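Local coordinates for uncharacterized protein (Bombyx mori, PDB 5AZ0) that probably reduces aldehydes and ketones to alcohols with a nicotinamide cofactor, at residues 138-151 with 315-327. Residues are numbered along the deposited sequence; the frame is centred on the assembly and turned at random.
Sequences WPMSISQEGVDEKI and PLFWQPYENYPFD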
# COMPACT_ATOMS: atom_id res chain seq x y z
N TRP A 138 -6.55 8.31 2.79
CA TRP A 138 -5.88 9.37 3.57
C TRP A 138 -6.79 9.82 4.64
O TRP A 138 -8.00 9.67 4.52
CB TRP A 138 -5.54 10.59 2.71
CG TRP A 138 -4.54 10.29 1.70
CD1 TRP A 138 -4.76 9.69 0.51
CD2 TRP A 138 -3.12 10.55 1.77
NE1 TRP A 138 -3.55 9.59 -0.20
CE2 TRP A 138 -2.54 10.08 0.57
CE3 TRP A 138 -2.30 11.18 2.71
CZ2 TRP A 138 -1.18 10.17 0.31
CZ3 TRP A 138 -0.92 11.26 2.46
CH2 TRP A 138 -0.37 10.76 1.27
N PRO A 139 -6.23 10.40 5.72
CA PRO A 139 -7.03 10.87 6.83
C PRO A 139 -7.80 12.20 6.54
O PRO A 139 -8.76 12.56 7.27
CB PRO A 139 -5.99 10.99 7.97
CG PRO A 139 -4.73 11.22 7.29
CD PRO A 139 -4.78 10.45 6.02
N MET A 140 -7.42 12.91 5.49
CA MET A 140 -8.09 14.20 5.13
C MET A 140 -9.44 13.92 4.44
O MET A 140 -9.63 12.89 3.78
CB MET A 140 -7.23 15.07 4.22
CG MET A 140 -5.82 15.27 4.70
SD MET A 140 -4.62 14.06 4.15
CE MET A 140 -4.57 14.12 2.37
N SER A 141 -10.36 14.85 4.65
CA SER A 141 -11.66 14.91 4.05
C SER A 141 -11.73 16.17 3.18
O SER A 141 -11.83 17.27 3.71
CB SER A 141 -12.69 14.98 5.14
OG SER A 141 -12.62 16.23 5.87
N ILE A 142 -11.65 15.97 1.88
CA ILE A 142 -11.53 16.99 0.86
C ILE A 142 -12.54 16.80 -0.29
O ILE A 142 -12.50 15.75 -0.98
CB ILE A 142 -10.11 17.00 0.26
CG1 ILE A 142 -9.10 17.14 1.42
CG2 ILE A 142 -9.92 18.15 -0.74
CD1 ILE A 142 -7.66 17.11 1.01
N SER A 143 -13.36 17.82 -0.58
CA SER A 143 -14.31 17.75 -1.71
C SER A 143 -13.58 17.63 -3.02
O SER A 143 -12.38 17.85 -3.15
CB SER A 143 -15.30 18.95 -1.76
OG SER A 143 -14.69 20.06 -2.42
N GLN A 144 -14.33 17.25 -4.05
CA GLN A 144 -13.77 17.19 -5.40
C GLN A 144 -13.32 18.56 -5.89
O GLN A 144 -12.58 18.63 -6.86
CB GLN A 144 -14.88 16.63 -6.42
CG GLN A 144 -15.54 15.29 -5.98
CD GLN A 144 -16.80 15.38 -5.05
OE1 GLN A 144 -16.92 16.15 -3.99
NE2 GLN A 144 -17.77 14.55 -5.43
N GLU A 145 -13.83 19.66 -5.30
CA GLU A 145 -13.35 20.99 -5.68
C GLU A 145 -12.22 21.53 -4.76
O GLU A 145 -11.79 22.64 -4.95
CB GLU A 145 -14.52 21.97 -5.72
CG GLU A 145 -15.46 21.66 -6.91
CD GLU A 145 -16.42 20.52 -6.63
OE1 GLU A 145 -16.88 20.36 -5.46
OE2 GLU A 145 -16.75 19.80 -7.59
N GLY A 146 -11.74 20.76 -3.78
CA GLY A 146 -10.60 21.18 -2.99
C GLY A 146 -11.05 21.80 -1.70
O GLY A 146 -10.23 22.31 -1.01
N VAL A 147 -12.33 21.74 -1.35
CA VAL A 147 -12.79 22.27 -0.08
C VAL A 147 -12.49 21.28 1.08
O VAL A 147 -12.77 20.10 1.01
CB VAL A 147 -14.30 22.57 -0.12
CG1 VAL A 147 -14.81 23.02 1.23
CG2 VAL A 147 -14.64 23.63 -1.18
N ASP A 148 -11.95 21.80 2.17
CA ASP A 148 -11.73 21.03 3.34
C ASP A 148 -13.03 20.83 4.01
O ASP A 148 -13.61 21.82 4.46
CB ASP A 148 -10.75 21.73 4.27
CG ASP A 148 -10.26 20.81 5.42
OD1 ASP A 148 -10.80 19.70 5.54
OD2 ASP A 148 -9.31 21.17 6.17
N GLU A 149 -13.50 19.57 4.12
CA GLU A 149 -14.82 19.31 4.70
C GLU A 149 -14.73 19.16 6.14
O GLU A 149 -15.74 19.12 6.79
CB GLU A 149 -15.50 18.08 4.03
CG GLU A 149 -15.69 18.39 2.55
CD GLU A 149 -16.44 17.40 1.72
OE1 GLU A 149 -16.03 16.24 1.58
OE2 GLU A 149 -17.41 17.84 1.10
N LYS A 150 -13.49 19.08 6.67
CA LYS A 150 -13.26 19.02 8.11
C LYS A 150 -14.06 17.95 8.74
O LYS A 150 -14.65 18.13 9.79
CB LYS A 150 -13.55 20.40 8.75
CG LYS A 150 -12.62 21.50 8.15
CD LYS A 150 -12.89 22.90 8.75
CE LYS A 150 -11.91 23.92 8.17
NZ LYS A 150 -11.90 25.17 8.99
N ILE A 151 -14.11 16.77 8.11
CA ILE A 151 -14.79 15.62 8.78
C ILE A 151 -13.73 14.88 9.57
O ILE A 151 -12.66 14.60 9.06
CB ILE A 151 -15.40 14.69 7.70
CG1 ILE A 151 -16.43 15.52 6.90
CG2 ILE A 151 -16.06 13.47 8.34
CD1 ILE A 151 -16.98 14.79 5.70
N PRO A 315 2.88 14.99 -0.54
CA PRO A 315 2.05 15.77 -1.43
C PRO A 315 1.79 17.14 -0.80
O PRO A 315 0.87 17.30 0.00
CB PRO A 315 0.80 14.89 -1.58
CG PRO A 315 0.76 14.06 -0.36
CD PRO A 315 2.16 13.89 0.13
N LEU A 316 2.59 18.14 -1.22
CA LEU A 316 2.59 19.47 -0.54
C LEU A 316 1.30 20.18 -0.67
O LEU A 316 0.89 20.84 0.28
CB LEU A 316 3.76 20.35 -1.05
CG LEU A 316 5.10 19.73 -0.57
CD1 LEU A 316 6.25 20.18 -1.46
CD2 LEU A 316 5.37 19.95 0.94
N PHE A 317 0.59 19.99 -1.79
CA PHE A 317 -0.80 20.52 -1.95
C PHE A 317 -1.79 20.12 -0.88
O PHE A 317 -2.77 20.80 -0.73
CB PHE A 317 -1.39 20.21 -3.31
CG PHE A 317 -1.12 18.81 -3.79
CD1 PHE A 317 -1.94 17.76 -3.41
CD2 PHE A 317 -0.07 18.57 -4.65
CE1 PHE A 317 -1.68 16.47 -3.85
CE2 PHE A 317 0.19 17.29 -5.08
CZ PHE A 317 -0.61 16.22 -4.67
N TRP A 318 -1.52 19.07 -0.07
CA TRP A 318 -2.45 18.75 1.03
C TRP A 318 -2.09 19.29 2.38
O TRP A 318 -2.91 19.18 3.31
CB TRP A 318 -2.67 17.21 1.10
CG TRP A 318 -3.50 16.66 -0.06
CD1 TRP A 318 -4.54 17.30 -0.73
CD2 TRP A 318 -3.39 15.37 -0.67
NE1 TRP A 318 -5.06 16.48 -1.69
CE2 TRP A 318 -4.39 15.30 -1.69
CE3 TRP A 318 -2.59 14.26 -0.43
CZ2 TRP A 318 -4.57 14.17 -2.47
CZ3 TRP A 318 -2.79 13.11 -1.22
CH2 TRP A 318 -3.79 13.09 -2.23
N GLN A 319 -0.90 19.90 2.53
CA GLN A 319 -0.50 20.50 3.87
C GLN A 319 -1.51 21.37 4.56
O GLN A 319 -1.68 21.21 5.77
CB GLN A 319 0.80 21.29 3.83
CG GLN A 319 2.02 20.50 3.37
CD GLN A 319 3.37 21.15 3.73
OE1 GLN A 319 4.38 20.46 3.90
NE2 GLN A 319 3.39 22.49 3.81
N PRO A 320 -2.21 22.25 3.84
CA PRO A 320 -3.20 23.13 4.53
C PRO A 320 -4.47 22.45 5.02
O PRO A 320 -5.30 23.11 5.67
CB PRO A 320 -3.60 24.17 3.48
CG PRO A 320 -2.77 23.90 2.29
CD PRO A 320 -2.08 22.56 2.41
N TYR A 321 -4.67 21.14 4.74
CA TYR A 321 -5.96 20.48 5.12
C TYR A 321 -5.90 19.94 6.49
O TYR A 321 -4.88 19.45 6.92
CB TYR A 321 -6.34 19.40 4.05
CG TYR A 321 -6.70 20.08 2.76
CD1 TYR A 321 -5.75 20.42 1.87
CD2 TYR A 321 -8.03 20.42 2.49
CE1 TYR A 321 -6.07 21.14 0.73
CE2 TYR A 321 -8.40 21.11 1.35
CZ TYR A 321 -7.42 21.48 0.49
OH TYR A 321 -7.76 22.15 -0.65
N GLU A 322 -7.00 19.97 7.21
CA GLU A 322 -7.02 19.30 8.47
C GLU A 322 -6.68 17.78 8.31
O GLU A 322 -6.99 17.14 7.27
CB GLU A 322 -8.34 19.55 9.16
CG GLU A 322 -8.47 21.03 9.61
CD GLU A 322 -9.66 21.38 10.50
OE1 GLU A 322 -10.48 20.50 10.89
OE2 GLU A 322 -9.76 22.59 10.78
N ASN A 323 -5.95 17.24 9.27
CA ASN A 323 -5.52 15.83 9.28
C ASN A 323 -4.47 15.45 8.25
O ASN A 323 -4.06 14.28 8.17
CB ASN A 323 -6.74 14.89 9.24
CG ASN A 323 -7.54 14.93 10.50
OD1 ASN A 323 -8.76 15.16 10.52
ND2 ASN A 323 -6.89 14.61 11.56
N TYR A 324 -3.92 16.42 7.54
CA TYR A 324 -2.72 16.15 6.82
C TYR A 324 -1.71 15.51 7.77
O TYR A 324 -1.49 16.02 8.89
CB TYR A 324 -2.10 17.40 6.32
CG TYR A 324 -0.81 17.19 5.56
CD1 TYR A 324 -0.80 16.75 4.25
CD2 TYR A 324 0.41 17.53 6.13
CE1 TYR A 324 0.36 16.59 3.52
CE2 TYR A 324 1.59 17.41 5.42
CZ TYR A 324 1.58 16.93 4.11
OH TYR A 324 2.78 16.83 3.38
N PRO A 325 -1.11 14.37 7.36
CA PRO A 325 -0.44 13.55 8.38
C PRO A 325 1.01 13.87 8.63
O PRO A 325 1.50 13.57 9.69
CB PRO A 325 -0.58 12.10 7.83
CG PRO A 325 -0.64 12.31 6.34
CD PRO A 325 -1.40 13.61 6.12
N PHE A 326 1.68 14.44 7.65
CA PHE A 326 3.11 14.60 7.73
C PHE A 326 3.51 15.97 8.36
O PHE A 326 2.66 16.87 8.52
CB PHE A 326 3.71 14.45 6.34
CG PHE A 326 3.21 13.25 5.57
CD1 PHE A 326 3.01 11.99 6.20
CD2 PHE A 326 2.94 13.37 4.21
CE1 PHE A 326 2.57 10.90 5.46
CE2 PHE A 326 2.51 12.29 3.48
CZ PHE A 326 2.33 11.05 4.11
N ASP A 327 4.79 16.12 8.67
CA ASP A 327 5.33 17.41 9.21
C ASP A 327 5.17 18.46 8.16
O ASP A 327 5.40 18.19 7.02
CB ASP A 327 6.83 17.29 9.63
CG ASP A 327 7.02 16.55 10.98
OD1 ASP A 327 6.05 16.44 11.79
OD2 ASP A 327 8.15 16.05 11.23
O HOH W 1 -9.54 17.35 6.20
O HOH W 2 -10.46 16.19 8.34
O HOH W 3 -8.54 23.68 6.30
O HOH W 4 -8.54 24.75 9.06
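Met140 reaches Trp318 because its chain bends twice, at chi2 (90°) and chi3 (60°), which brings the methyl CE above the indole plane, toward its rim, 3.4 Å from Trp318 CE3. This joins the beta-alpha loop 138-151 of the TIM barrel, between strand 133-136 and helix 153-165, to the C-terminal loop 315-327; as in other aldo-keto reductases, this C-terminal loop probably helps shape the substrate pocket. A flexible thioether suits the spot, since Met140 SD also packs on Pro325 CD while CG lies against the backbone at Glu322 and Tyr324. On the opposite face of the indole Phe317 CE1 sits over the ring centre. The edge of Trp318 points at the face of Trp138 in a T-shaped pair, Trp318 CZ3 lying 3.5 Å from Trp138 CE2. Phe326, at the edge of Trp138, completes the aromatic cluster, and Pro325 CG packs at the edge too, near the ring plane; Trp106 meets Trp138 from outside the two loops.

Farther along, Ile142 lays CD1 over the face of Tyr321, a CH-pi contact 3.8 Å from the ring centroid, and the same methyl touches Trp318 CD1. A tyrosine serves here because its flat ring gives the isoleucine a broad surface while its hydroxyl donates to a backbone carbonyl, Tyr321 OH to Gly146 O at 2.5 Å. Gly146 closes the type I turn begun at Ser143, with a positive phi that glycine tolerates easily.

Toward the solvent side the contact turns polar. Lys150 runs extended alongside the Glu322 carboxylate in a long salt bridge, and a water links Ser141 N, Asp148 OD1 and Glu322 O. Asp148 divides its carboxylate: OD1 accepts from Lys150 N in an Asx turn, while OD2 takes Glu322 N on its syn side at 2.8 Å, with a nearly straight N-H...O angle of 174°.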